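Local coordinates for aspartokinase (Synechocystis, PDB 3L76), which probably phosphorylates the beta-carboxyl group of aspartate with ATP, an early step toward lysine and threonine, and binds both of these amino acids at sites involving its ACT domains, at residues A268-V273 against I299-Q304; A315-K320 against K353-I358; E387-S392 against V396-D401; P541-H546 against I566-V571. All blocks are in the same frame, centred on the assembly; numbering follows the deposited sequence.

Interaction 1 (A268-V273 against I299-Q304); sequences ADQAKV and IDLIIQ. With LYS (lysine), chain E; THR (threonine), chain C.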
loop_
_atom_site.group_PDB
_atom_site.type_symbol
_atom_site.label_atom_id
_atom_site.label_comp_id
_atom_site.label_asym_id
_atom_site.label_seq_id
_atom_site.Cartn_x
_atom_site.Cartn_y
_atom_site.Cartn_z
ATOM N N ALA A 268 -33.322 10.399 38.745
ATOM C CA ALA A 268 -34.684 10.494 39.261
ATOM C C ALA A 268 -34.888 11.722 40.161
ATOM O O ALA A 268 -36.020 12.117 40.451
ATOM C CB ALA A 268 -35.068 9.211 39.994
ATOM N N ASP A 269 -33.786 12.324 40.592
ATOM C CA ASP A 269 -33.849 13.470 41.477
ATOM C C ASP A 269 -34.037 14.732 40.637
ATOM O O ASP A 269 -33.119 15.540 40.469
ATOM C CB ASP A 269 -32.582 13.540 42.328
ATOM C CG ASP A 269 -32.666 14.581 43.419
ATOM O OD1 ASP A 269 -33.774 15.096 43.685
ATOM O OD2 ASP A 269 -31.608 14.884 43.997
ATOM N N GLN A 270 -35.246 14.871 40.097
ATOM C CA GLN A 270 -35.580 15.937 39.155
ATOM C C GLN A 270 -37.002 16.428 39.417
ATOM O O GLN A 270 -37.880 15.646 39.766
ATOM C CB GLN A 270 -35.468 15.430 37.700
ATOM C CG GLN A 270 -34.061 15.086 37.244
ATOM C CD GLN A 270 -33.337 16.249 36.565
ATOM O OE1 GLN A 270 -33.955 17.080 35.896
ATOM N NE2 GLN A 270 -32.014 16.298 36.721
ATOM N N ALA A 271 -37.211 17.725 39.247
ATOM C CA ALA A 271 -38.542 18.332 39.323
ATOM C C ALA A 271 -38.580 19.570 38.426
ATOM O O ALA A 271 -37.624 20.350 38.376
ATOM C CB ALA A 271 -38.903 18.698 40.765
ATOM N N LYS A 272 -39.686 19.740 37.716
ATOM C CA LYS A 272 -39.810 20.822 36.747
ATOM C C LYS A 272 -40.521 22.067 37.305
ATOM O O LYS A 272 -41.581 21.986 37.950
ATOM C CB LYS A 272 -40.532 20.327 35.482
ATOM C CG LYS A 272 -40.663 21.379 34.381
ATOM C CD LYS A 272 -41.704 20.997 33.349
ATOM C CE LYS A 272 -43.107 21.093 33.911
ATOM N NZ LYS A 272 -44.171 20.849 32.884
ATOM N N VAL A 273 -39.907 23.219 37.060
ATOM C CA VAL A 273 -40.601 24.482 37.131
ATOM C C VAL A 273 -40.658 25.087 35.725
ATOM O O VAL A 273 -39.654 25.161 35.032
ATOM C CB VAL A 273 -39.904 25.479 38.071
ATOM C CG1 VAL A 273 -40.701 26.744 38.136
ATOM C CG2 VAL A 273 -39.729 24.888 39.470
ATOM N N ILE A 299 -29.305 24.941 39.102
ATOM C CA ILE A 299 -30.206 24.422 38.072
ATOM C C ILE A 299 -29.548 23.336 37.177
ATOM O O ILE A 299 -28.357 23.395 36.877
ATOM C CB ILE A 299 -30.725 25.571 37.183
ATOM C CG1 ILE A 299 -31.478 26.593 38.031
ATOM C CG2 ILE A 299 -31.583 25.030 36.034
ATOM C CD1 ILE A 299 -32.389 27.474 37.244
ATOM N N ASP A 300 -30.335 22.347 36.768
ATOM C CA ASP A 300 -29.899 21.347 35.800
ATOM C C ASP A 300 -30.357 21.667 34.372
ATOM O O ASP A 300 -29.681 22.391 33.663
ATOM C CB ASP A 300 -30.409 19.958 36.179
ATOM C CG ASP A 300 -29.937 18.889 35.203
ATOM O OD1 ASP A 300 -28.905 19.132 34.555
ATOM O OD2 ASP A 300 -30.595 17.832 35.077
ATOM N N LEU A 301 -31.494 21.104 33.955
ATOM C CA LEU A 301 -32.041 21.365 32.629
ATOM C C LEU A 301 -32.589 22.790 32.463
ATOM O O LEU A 301 -33.295 23.314 33.323
ATOM C CB LEU A 301 -33.148 20.357 32.289
ATOM C CG LEU A 301 -32.777 18.940 31.854
ATOM C CD1 LEU A 301 -33.977 18.019 31.991
ATOM C CD2 LEU A 301 -32.237 18.921 30.416
ATOM N N ILE A 302 -32.250 23.413 31.344
ATOM C CA ILE A 302 -32.960 24.598 30.890
ATOM C C ILE A 302 -33.416 24.371 29.446
ATOM O O ILE A 302 -32.600 24.171 28.536
ATOM C CB ILE A 302 -32.114 25.883 31.005
ATOM C CG1 ILE A 302 -31.588 26.045 32.431
ATOM C CG2 ILE A 302 -32.938 27.119 30.575
ATOM C CD1 ILE A 302 -30.765 27.296 32.628
ATOM N N ILE A 303 -34.727 24.379 29.249
ATOM C CA ILE A 303 -35.302 24.117 27.938
ATOM C C ILE A 303 -36.223 25.257 27.478
ATOM O O ILE A 303 -37.196 25.617 28.142
ATOM C CB ILE A 303 -36.069 22.773 27.934
ATOM C CG1 ILE A 303 -35.191 21.657 28.513
ATOM C CG2 ILE A 303 -36.576 22.426 26.531
ATOM C CD1 ILE A 303 -35.833 20.281 28.472
ATOM N N GLN A 304 -35.891 25.847 26.346
ATOM C CA GLN A 304 -36.772 26.819 25.736
ATOM C C GLN A 304 -36.864 26.583 24.239
ATOM O O GLN A 304 -35.912 26.842 23.498
ATOM C CB GLN A 304 -36.290 28.233 26.016
ATOM C CG GLN A 304 -37.191 29.305 25.400
ATOM C CD GLN A 304 -36.610 30.691 25.555
ATOM O OE1 GLN A 304 -36.373 31.176 26.681
ATOM N NE2 GLN A 304 -36.359 31.339 24.427
HETATM N N LYS E . -26.100 24.585 37.090
HETATM C CA LYS E . -25.821 25.848 36.421
HETATM C C LYS E . -26.731 26.949 36.982
HETATM O O LYS E . -27.604 26.690 37.826
HETATM C CB LYS E . -25.976 25.717 34.900
HETATM C CG LYS E . -27.346 25.187 34.422
HETATM C CD LYS E . -27.401 25.094 32.883
HETATM C CE LYS E . -26.633 23.882 32.358
HETATM N NZ LYS E . -27.114 22.619 33.021
HETATM O OXT LYS E . -26.598 28.123 36.626
HETATM N N THR C . -36.429 35.969 24.458
HETATM C CA THR C . -36.312 36.042 25.920
HETATM C C THR C . -34.951 36.573 26.359
HETATM O O THR C . -34.075 36.828 25.515
HETATM C CB THR C . -36.594 34.684 26.592
HETATM O OG1 THR C . -35.629 33.712 26.153
HETATM C CG2 THR C . -37.986 34.200 26.208
HETATM O OXT THR C . -34.730 36.782 27.558
#
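Asp300 and Leu301 are the residues of 299-304 that touch Gln270. Ile299 holds the main-chain end of a bound lysine: its N gives a hydrogen bond to the ligand's O at 2.8 Å, and its O takes one from the ligand's N. Asp300 O receives the ligand's NZ at 2.7 Å. The carboxylate of Asp300 is directed to Gln270, with CG anti to the backbone N (chi1 -178°), and OD2 accepts Gln270 NE2 at 2.7 Å. That bond is fairly straight, 158° at the hydrogen. It reaches OD2 on its anti side, somewhat out of the carboxylate plane, and the amide and carboxylate planes stand 73° apart. Lys357 forms a salt bridge to the same OD2. Gln270 OE1 bonds to Thr317 OG1, shared with Leu301 N. With an alanine at Gln270, Asp300 OD2 is likely to keep Lys357 but lose its amide donor, and Thr317 OG1 to be left with Leu301 N. Leu301 brings CD1 to 4.0 Å from Gln270 OE1. From here the chain enters strand 302-303, which pairs antiparallel with strand 311-318 of the ACT-domain sheet. Gln304 ends the segment at the threonine site, where OE1 accepts the ligand's OG1 at 2.7 Å.

Interaction 2 (A315-K320 against K353-I358); sequences AFTVVK and KGIAKI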
loop_
_atom_site.group_PDB
_atom_site.type_symbol
_atom_site.label_atom_id
_atom_site.label_comp_id
_atom_site.label_asym_id
_atom_site.label_seq_id
_atom_site.Cartn_x
_atom_site.Cartn_y
_atom_site.Cartn_z
ATOM N N ALA A 315 -38.534 26.536 30.766
ATOM C CA ALA A 315 -38.606 25.404 31.675
ATOM C C ALA A 315 -37.235 25.091 32.205
ATOM O O ALA A 315 -36.246 25.265 31.512
ATOM C CB ALA A 315 -39.213 24.192 31.002
ATOM N N PHE A 316 -37.182 24.679 33.462
ATOM C CA PHE A 316 -35.934 24.231 34.059
ATOM C C PHE A 316 -36.204 23.130 35.072
ATOM O O PHE A 316 -37.342 22.924 35.484
ATOM C CB PHE A 316 -35.142 25.389 34.667
ATOM C CG PHE A 316 -35.854 26.113 35.768
ATOM C CD1 PHE A 316 -35.701 25.726 37.078
ATOM C CD2 PHE A 316 -36.660 27.202 35.491
ATOM C CE1 PHE A 316 -36.347 26.410 38.100
ATOM C CE2 PHE A 316 -37.312 27.880 36.509
ATOM C CZ PHE A 316 -37.152 27.481 37.808
ATOM N N THR A 317 -35.171 22.377 35.424
ATOM C CA THR A 317 -35.329 21.381 36.468
ATOM C C THR A 317 -34.390 21.643 37.609
ATOM O O THR A 317 -33.383 22.331 37.486
ATOM C CB THR A 317 -35.115 19.924 35.980
ATOM O OG1 THR A 317 -33.737 19.720 35.617
ATOM C CG2 THR A 317 -36.047 19.614 34.815
ATOM N N VAL A 318 -34.709 21.003 38.711
ATOM C CA VAL A 318 -34.092 21.285 39.965
ATOM C C VAL A 318 -34.203 19.963 40.740
ATOM O O VAL A 318 -35.009 19.092 40.389
ATOM C CB VAL A 318 -34.913 22.455 40.567
ATOM C CG1 VAL A 318 -35.619 22.123 41.870
ATOM C CG2 VAL A 318 -34.220 23.828 40.424
ATOM N N VAL A 319 -33.357 19.785 41.744
ATOM C CA VAL A 319 -33.449 18.628 42.624
ATOM C C VAL A 319 -34.800 18.648 43.358
ATOM O O VAL A 319 -35.270 19.717 43.747
ATOM C CB VAL A 319 -32.262 18.640 43.609
ATOM C CG1 VAL A 319 -32.627 17.970 44.930
ATOM C CG2 VAL A 319 -31.046 17.986 42.950
ATOM N N LYS A 320 -35.414 17.476 43.530
ATOM C CA LYS A 320 -36.741 17.352 44.138
ATOM C C LYS A 320 -36.983 18.212 45.396
ATOM O O LYS A 320 -38.042 18.838 45.550
ATOM C CB LYS A 320 -37.056 15.888 44.471
ATOM C CG LYS A 320 -37.574 15.053 43.316
ATOM C CD LYS A 320 -38.044 13.674 43.796
ATOM C CE LYS A 320 -38.278 12.721 42.619
ATOM N NZ LYS A 320 -38.872 13.357 41.384
ATOM N N LYS A 353 -43.681 17.177 39.582
ATOM C CA LYS A 353 -42.799 16.499 40.527
ATOM C C LYS A 353 -42.367 15.095 40.098
ATOM O O LYS A 353 -41.302 14.624 40.511
ATOM C CB LYS A 353 -43.447 16.460 41.912
ATOM C CG LYS A 353 -42.445 16.645 43.067
ATOM C CD LYS A 353 -42.143 15.348 43.825
ATOM C CE LYS A 353 -41.276 15.624 45.045
ATOM N NZ LYS A 353 -41.002 14.383 45.837
ATOM N N GLY A 354 -43.172 14.422 39.276
ATOM C CA GLY A 354 -42.954 12.991 39.081
ATOM C C GLY A 354 -42.259 12.631 37.791
ATOM O O GLY A 354 -42.744 11.815 37.026
ATOM N N ILE A 355 -41.128 13.268 37.544
ATOM C CA ILE A 355 -40.405 13.091 36.304
ATOM C C ILE A 355 -39.043 12.428 36.543
ATOM O O ILE A 355 -38.539 12.374 37.672
ATOM C CB ILE A 355 -40.151 14.442 35.627
ATOM C CG1 ILE A 355 -39.420 15.381 36.594
ATOM C CG2 ILE A 355 -41.453 15.032 35.164
ATOM C CD1 ILE A 355 -38.954 16.681 35.973
ATOM N N ALA A 356 -38.454 11.928 35.465
ATOM C CA ALA A 356 -37.077 11.470 35.485
ATOM C C ALA A 356 -36.415 12.009 34.240
ATOM O O ALA A 356 -37.082 12.295 33.238
ATOM C CB ALA A 356 -36.996 9.945 35.526
ATOM N N LYS A 357 -35.103 12.177 34.311
ATOM C CA LYS A 357 -34.323 12.504 33.129
ATOM C C LYS A 357 -33.547 11.278 32.649
ATOM O O LYS A 357 -32.838 10.630 33.429
ATOM C CB LYS A 357 -33.368 13.650 33.425
ATOM C CG LYS A 357 -32.565 14.050 32.213
ATOM C CD LYS A 357 -31.526 15.127 32.530
ATOM C CE LYS A 357 -30.582 14.683 33.642
ATOM N NZ LYS A 357 -29.428 15.602 33.718
ATOM N N ILE A 358 -33.715 10.928 31.381
ATOM C CA ILE A 358 -32.897 9.875 30.786
ATOM C C ILE A 358 -32.116 10.449 29.625
ATOM O O ILE A 358 -32.536 11.426 29.008
ATOM C CB ILE A 358 -33.712 8.665 30.311
ATOM C CG1 ILE A 358 -34.725 9.097 29.258
ATOM C CG2 ILE A 358 -34.413 8.011 31.478
ATOM C CD1 ILE A 358 -35.659 7.992 28.859
#
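Lys320 NZ donates a hydrogen bond to the backbone O of Lys353 at 2.9 Å. It joins the end of one ACT-domain strand, 311-318, to strand 348-361. The two strands are not direct partners here. Strand 271-279 pairs antiparallel with both, and the contact reaches past it. The ammonium group lies almost straight out from the carbonyl, with a C=O...N angle of 176°. The side chain of Lys353 is poorly ordered, so its contact with Lys320 is doubtful. As modelled, the two chains cross at about a right angle, with Lys320 CD 3.7 Å from Lys353 NZ, and the NZ atoms of Lys320 and Lys353 are 5.0 Å apart. A second touch is apolar and looser: Thr317 CG2 meets Ile355 CD1 at 4.3 Å.

The next shell fixes these groups. Lys320 NZ also bonds to Gln270 O, so two backbone carbonyls hold the ammonium. Asp269 OD1 accepts the backbone N of Lys320. The hydroxyl of Thr317 is engaged by Gln270 OE1 and Leu301 N, which probably fixes its rotation and so the place of its methyl. Ile355 rests on Val399 of strand 395-401. The bend that lets Lys320 reach its carbonyl comes at the end of its chain, where chi4 of -37° turns NZ out of the extended line set by CG, CD and CE.

Interaction 3 (E387-S392 against V396-D401); sequences EMISTS and VSCVID. With LYS (lysine), chain F.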
loop_
_atom_site.group_PDB
_atom_site.type_symbol
_atom_site.label_atom_id
_atom_site.label_comp_id
_atom_site.label_asym_id
_atom_site.label_seq_id
_atom_site.Cartn_x
_atom_site.Cartn_y
_atom_site.Cartn_z
ATOM N N GLU A 387 -41.798 13.838 27.088
ATOM C CA GLU A 387 -42.386 15.102 27.494
ATOM C C GLU A 387 -41.530 16.267 27.045
ATOM O O GLU A 387 -42.002 17.161 26.364
ATOM C CB GLU A 387 -42.604 15.135 29.008
ATOM C CG GLU A 387 -43.548 14.057 29.491
ATOM C CD GLU A 387 -43.908 14.176 30.962
ATOM O OE1 GLU A 387 -43.614 15.225 31.574
ATOM O OE2 GLU A 387 -44.484 13.203 31.499
ATOM N N MET A 388 -40.259 16.243 27.412
ATOM C CA MET A 388 -39.340 17.276 26.989
ATOM C C MET A 388 -38.071 16.697 26.347
ATOM O O MET A 388 -37.727 15.536 26.573
ATOM C CB MET A 388 -38.986 18.161 28.180
ATOM C CG MET A 388 -40.161 18.959 28.705
ATOM S SD MET A 388 -39.637 20.386 29.677
ATOM C CE MET A 388 -38.975 19.583 31.131
ATOM N N ILE A 389 -37.371 17.529 25.579
ATOM C CA ILE A 389 -36.152 17.128 24.891
ATOM C C ILE A 389 -35.111 18.224 24.867
ATOM O O ILE A 389 -35.427 19.373 24.576
ATOM C CB ILE A 389 -36.407 16.680 23.405
ATOM C CG1 ILE A 389 -37.473 15.592 23.335
ATOM C CG2 ILE A 389 -35.112 16.145 22.755
ATOM C CD1 ILE A 389 -37.922 15.275 21.925
ATOM N N SER A 390 -33.862 17.847 25.134
ATOM C CA SER A 390 -32.750 18.787 25.143
ATOM C C SER A 390 -31.468 18.098 24.668
ATOM O O SER A 390 -31.048 17.070 25.229
ATOM C CB SER A 390 -32.547 19.341 26.552
ATOM O OG SER A 390 -31.518 20.309 26.585
ATOM N N THR A 391 -30.853 18.663 23.632
ATOM C CA THR A 391 -29.579 18.164 23.139
ATOM C C THR A 391 -28.362 19.010 23.524
ATOM O O THR A 391 -28.432 20.237 23.640
ATOM C CB THR A 391 -29.571 17.967 21.612
ATOM O OG1 THR A 391 -29.913 19.197 20.962
ATOM C CG2 THR A 391 -30.545 16.883 21.219
ATOM N N SER A 392 -27.240 18.322 23.741
ATOM C CA SER A 392 -25.930 18.974 23.725
ATOM C C SER A 392 -25.160 18.455 22.509
ATOM O O SER A 392 -25.763 17.972 21.552
ATOM C CB SER A 392 -25.160 18.788 25.055
ATOM O OG SER A 392 -24.857 17.427 25.329
ATOM N N VAL A 396 -28.308 13.411 24.007
ATOM C CA VAL A 396 -29.722 13.768 23.905
ATOM C C VAL A 396 -30.463 13.390 25.201
ATOM O O VAL A 396 -30.471 12.230 25.621
ATOM C CB VAL A 396 -30.403 13.251 22.600
ATOM C CG1 VAL A 396 -29.715 12.032 22.080
ATOM C CG2 VAL A 396 -31.896 13.004 22.817
ATOM N N SER A 397 -31.033 14.403 25.856
ATOM C CA SER A 397 -31.769 14.216 27.109
ATOM C C SER A 397 -33.275 14.287 26.894
ATOM O O SER A 397 -33.765 15.072 26.079
ATOM C CB SER A 397 -31.346 15.226 28.170
ATOM O OG SER A 397 -29.941 15.250 28.367
ATOM N N CYS A 398 -33.994 13.431 27.611
ATOM C CA CYS A 398 -35.442 13.372 27.542
ATOM C C CYS A 398 -36.024 13.419 28.945
ATOM O O CYS A 398 -35.471 12.840 29.883
ATOM C CB CYS A 398 -35.902 12.091 26.853
ATOM S SG CYS A 398 -35.693 12.060 25.076
ATOM N N VAL A 399 -37.139 14.121 29.103
ATOM C CA VAL A 399 -37.820 14.086 30.388
ATOM C C VAL A 399 -39.010 13.178 30.222
ATOM O O VAL A 399 -39.717 13.265 29.219
ATOM C CB VAL A 399 -38.233 15.488 30.868
ATOM C CG1 VAL A 399 -38.965 15.398 32.182
ATOM C CG2 VAL A 399 -37.009 16.365 31.003
ATOM N N ILE A 400 -39.199 12.271 31.175
ATOM C CA ILE A 400 -40.295 11.302 31.095
ATOM C C ILE A 400 -41.016 11.136 32.432
ATOM O O ILE A 400 -40.520 11.524 33.493
ATOM C CB ILE A 400 -39.810 9.899 30.653
ATOM C CG1 ILE A 400 -38.720 9.392 31.589
ATOM C CG2 ILE A 400 -39.292 9.903 29.213
ATOM C CD1 ILE A 400 -38.579 7.893 31.555
ATOM N N ASP A 401 -42.203 10.556 32.382
ATOM C CA ASP A 401 -42.871 10.189 33.610
ATOM C C ASP A 401 -41.988 9.220 34.398
ATOM O O ASP A 401 -41.594 8.166 33.886
ATOM C CB ASP A 401 -44.212 9.524 33.319
ATOM C CG ASP A 401 -45.125 9.467 34.547
ATOM O OD1 ASP A 401 -44.698 8.967 35.613
ATOM O OD2 ASP A 401 -46.287 9.909 34.432
HETATM N N LYS F . -26.509 14.150 14.847
HETATM C CA LYS F . -27.402 13.240 15.577
HETATM C C LYS F . -28.578 12.742 14.748
HETATM O O LYS F . -28.916 13.364 13.713
HETATM C CB LYS F . -27.902 13.898 16.875
HETATM C CG LYS F . -26.796 14.176 17.889
HETATM C CD LYS F . -27.208 15.183 18.952
HETATM C CE LYS F . -26.998 16.605 18.472
HETATM N NZ LYS F . -26.024 17.358 19.317
HETATM O OXT LYS F . -29.187 11.707 15.119
HETATM O O HOH W 1 -28.581 17.187 26.765
#
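Met388 and Val399 face each other as a hydrogen-bonded pair in the antiparallel hairpin of strands 388-391 and 395-401, part of an ACT domain. In this tightly packed part their side chains lie side by side and point the same way, with Met388 CE 3.8 Å from Val399 CG2. Met388 CG sits anti to its carbonyl carbon (chi1 -66°), which carries the chain along Val399. Val399 N donates to Met388 O at 3.0 Å from above the carbonyl plane. Ser390 and Ser397 exchange two backbone bonds, one of them Ser397 N to Ser390 O at 2.7 Å. On the other face Thr391 CG2 rests 3.9 Å from Val396 CB, while the hydroxyl of Thr391 serves Ile476 N.

The looser end is at Glu387 and Asp401, both partly exposed. Glu387 and Met388 both stand opposite Val399, a classic beta bulge, and Glu387 N donates to Val399 O at 3.0 Å. The acidic side chains only approach: Glu387 OE2 is 4.8 Å from Asp401 OD2. At the opposite end a water links Ser390 O to Ser397 OG. Arg403, salt-bridged to Asp401 OD2, probably offsets part of the negative charge that Glu387, Asp401 and Glu352 gather here.

Interaction 4 (P541-H546 against I566-V571); sequences PGVAAH and IKISCV. With LYS (lysine), chain E.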
loop_
_atom_site.group_PDB
_atom_site.type_symbol
_atom_site.label_atom_id
_atom_site.label_comp_id
_atom_site.label_asym_id
_atom_site.label_seq_id
_atom_site.Cartn_x
_atom_site.Cartn_y
_atom_site.Cartn_z
ATOM N N PRO A 541 -24.666 27.644 41.138
ATOM C CA PRO A 541 -25.766 28.523 40.728
ATOM C C PRO A 541 -25.284 29.787 40.021
ATOM O O PRO A 541 -24.184 30.263 40.289
ATOM C CB PRO A 541 -26.452 28.873 42.055
ATOM C CG PRO A 541 -26.118 27.736 42.960
ATOM C CD PRO A 541 -24.718 27.324 42.571
ATOM N N GLY A 542 -26.098 30.295 39.099
ATOM C CA GLY A 542 -25.816 31.553 38.437
ATOM C C GLY A 542 -24.975 31.514 37.173
ATOM O O GLY A 542 -24.690 32.580 36.621
ATOM N N VAL A 543 -24.573 30.329 36.703
ATOM C CA VAL A 543 -23.809 30.261 35.456
ATOM C C VAL A 543 -24.692 30.590 34.249
ATOM O O VAL A 543 -24.385 31.461 33.434
ATOM C CB VAL A 543 -23.147 28.894 35.237
ATOM C CG1 VAL A 543 -22.530 28.832 33.853
ATOM C CG2 VAL A 543 -22.092 28.639 36.298
ATOM N N ALA A 544 -25.794 29.880 34.123
ATOM C CA ALA A 544 -26.720 30.200 33.057
ATOM C C ALA A 544 -27.166 31.668 33.151
ATOM O O ALA A 544 -27.302 32.350 32.133
ATOM C CB ALA A 544 -27.908 29.271 33.100
ATOM N N ALA A 545 -27.378 32.156 34.372
ATOM C CA ALA A 545 -27.860 33.516 34.541
ATOM C C ALA A 545 -26.852 34.517 33.996
ATOM O O ALA A 545 -27.214 35.474 33.312
ATOM C CB ALA A 545 -28.184 33.803 35.995
ATOM N N HIS A 546 -25.581 34.283 34.282
ATOM C CA HIS A 546 -24.535 35.167 33.789
ATOM C C HIS A 546 -24.481 35.186 32.271
ATOM O O HIS A 546 -24.319 36.235 31.663
ATOM C CB HIS A 546 -23.181 34.753 34.343
ATOM C CG HIS A 546 -22.166 35.849 34.308
ATOM N ND1 HIS A 546 -22.433 37.118 34.782
ATOM C CD2 HIS A 546 -20.891 35.877 33.857
ATOM C CE1 HIS A 546 -21.365 37.874 34.625
ATOM N NE2 HIS A 546 -20.413 37.147 34.065
ATOM N N ILE A 566 -23.147 20.368 31.406
ATOM C CA ILE A 566 -21.948 21.200 31.272
ATOM C C ILE A 566 -21.926 22.070 30.017
ATOM O O ILE A 566 -20.945 22.760 29.753
ATOM C CB ILE A 566 -20.631 20.344 31.345
ATOM C CG1 ILE A 566 -20.407 19.540 30.062
ATOM C CG2 ILE A 566 -20.652 19.405 32.555
ATOM C CD1 ILE A 566 -19.122 18.720 30.086
ATOM N N LYS A 567 -23.007 22.031 29.245
ATOM C CA LYS A 567 -23.130 22.861 28.044
ATOM C C LYS A 567 -24.449 23.609 28.040
ATOM O O LYS A 567 -25.500 23.007 28.248
ATOM C CB LYS A 567 -23.043 22.021 26.769
ATOM C CG LYS A 567 -22.975 22.858 25.500
ATOM C CD LYS A 567 -22.778 21.996 24.235
ATOM C CE LYS A 567 -22.164 22.814 23.088
ATOM N NZ LYS A 567 -22.371 22.154 21.779
ATOM N N ILE A 568 -24.384 24.921 27.827
ATOM C CA ILE A 568 -25.569 25.728 27.546
ATOM C C ILE A 568 -25.449 26.299 26.138
ATOM O O ILE A 568 -24.430 26.897 25.795
ATOM C CB ILE A 568 -25.776 26.885 28.552
ATOM C CG1 ILE A 568 -25.821 26.366 29.990
ATOM C CG2 ILE A 568 -27.074 27.608 28.250
ATOM C CD1 ILE A 568 -25.363 27.386 31.015
ATOM N N SER A 569 -26.477 26.070 25.322
ATOM C CA SER A 569 -26.594 26.673 23.995
ATOM C C SER A 569 -27.793 27.641 23.912
ATOM O O SER A 569 -28.904 27.325 24.355
ATOM C CB SER A 569 -26.763 25.586 22.930
ATOM O OG SER A 569 -25.618 24.790 22.813
ATOM N N CYS A 570 -27.565 28.810 23.329
ATOM C CA CYS A 570 -28.657 29.733 23.006
ATOM C C CYS A 570 -28.733 29.917 21.512
ATOM O O CYS A 570 -27.721 30.213 20.869
ATOM C CB CYS A 570 -28.429 31.106 23.635
ATOM S SG CYS A 570 -28.592 31.134 25.400
ATOM N N VAL A 571 -29.926 29.745 20.954
ATOM C CA VAL A 571 -30.149 30.113 19.563
ATOM C C VAL A 571 -30.478 31.592 19.505
ATOM O O VAL A 571 -31.155 32.135 20.371
ATOM C CB VAL A 571 -31.262 29.306 18.896
ATOM C CG1 VAL A 571 -31.444 29.760 17.454
ATOM C CG2 VAL A 571 -30.919 27.860 18.930
HETATM N N LYS E . -26.100 24.585 37.090
HETATM C CA LYS E . -25.821 25.848 36.421
HETATM C C LYS E . -26.731 26.949 36.982
HETATM O O LYS E . -27.604 26.690 37.826
HETATM C CB LYS E . -25.976 25.717 34.900
HETATM C CG LYS E . -27.346 25.187 34.422
HETATM C CD LYS E . -27.401 25.094 32.883
HETATM C CE LYS E . -26.633 23.882 32.358
HETATM N NZ LYS E . -27.114 22.619 33.021
HETATM O OXT LYS E . -26.598 28.123 36.626
#
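The contact has no direct polar bond: one methyl, Ile568 CD1, does all the touching from the strand side, and a bound lysine fills the space beside it. CD1 sits 3.7 Å from Ala544 CA and 3.8 Å from Ala544 CB, at the first turn of helix 543-552. Val543 CG1 is a looser neighbour at 4.3 Å. CG1 of Ile568 is anti to the carbonyl carbon (chi1 -55°), and CD1 then runs on nearly extended to the helix. The same branch lies along the ligand's aliphatic chain, with Ile568 CG1 3.5 Å from the ligand's CE. Cut back to an alanine, this isoleucine is likely to open a gap beside Ala544 and take the apolar wall from the ligand's methylene chain. The carboxylate of the ligand is held at the helix start, where Gly542 is the N-cap. Its OXT accepts Ala544 N at 3.2 Å and, more weakly, Val543 N. The partial positive charge of the helix end probably helps. Gly542 has a positive phi of 89°, a backbone shape that a side chain would strain. The helix start and strand 567-573 form part of an ACT-domain effector site, which Ile299 and Asp300 help complete and lysine occupies.

Interactions 1, 3 and 4 are buried, while interaction 2 is only partly so and ends at an exposed lysine. Interactions 1 and 2 lie closest, their centres about 4 Å apart. Asp300 and Lys357 join them by a salt bridge. Strand 271-279 pairs with strands 311-318 and 348-361, which carry interaction 2, and holds part of interaction 1. Interaction 2 meets interaction 3 through backbone bonds between strands 348-361 and 395-401. Interactions 1 and 4 grip the same bound lysine, one by loop carbonyls and an amide, the other by a helix start and an apolar side chain. Chemistry follows place: one amide-to-carboxylate bond in 1, a lysine-to-carbonyl bond in 2, strand pairing in 3, methyl packing in 4.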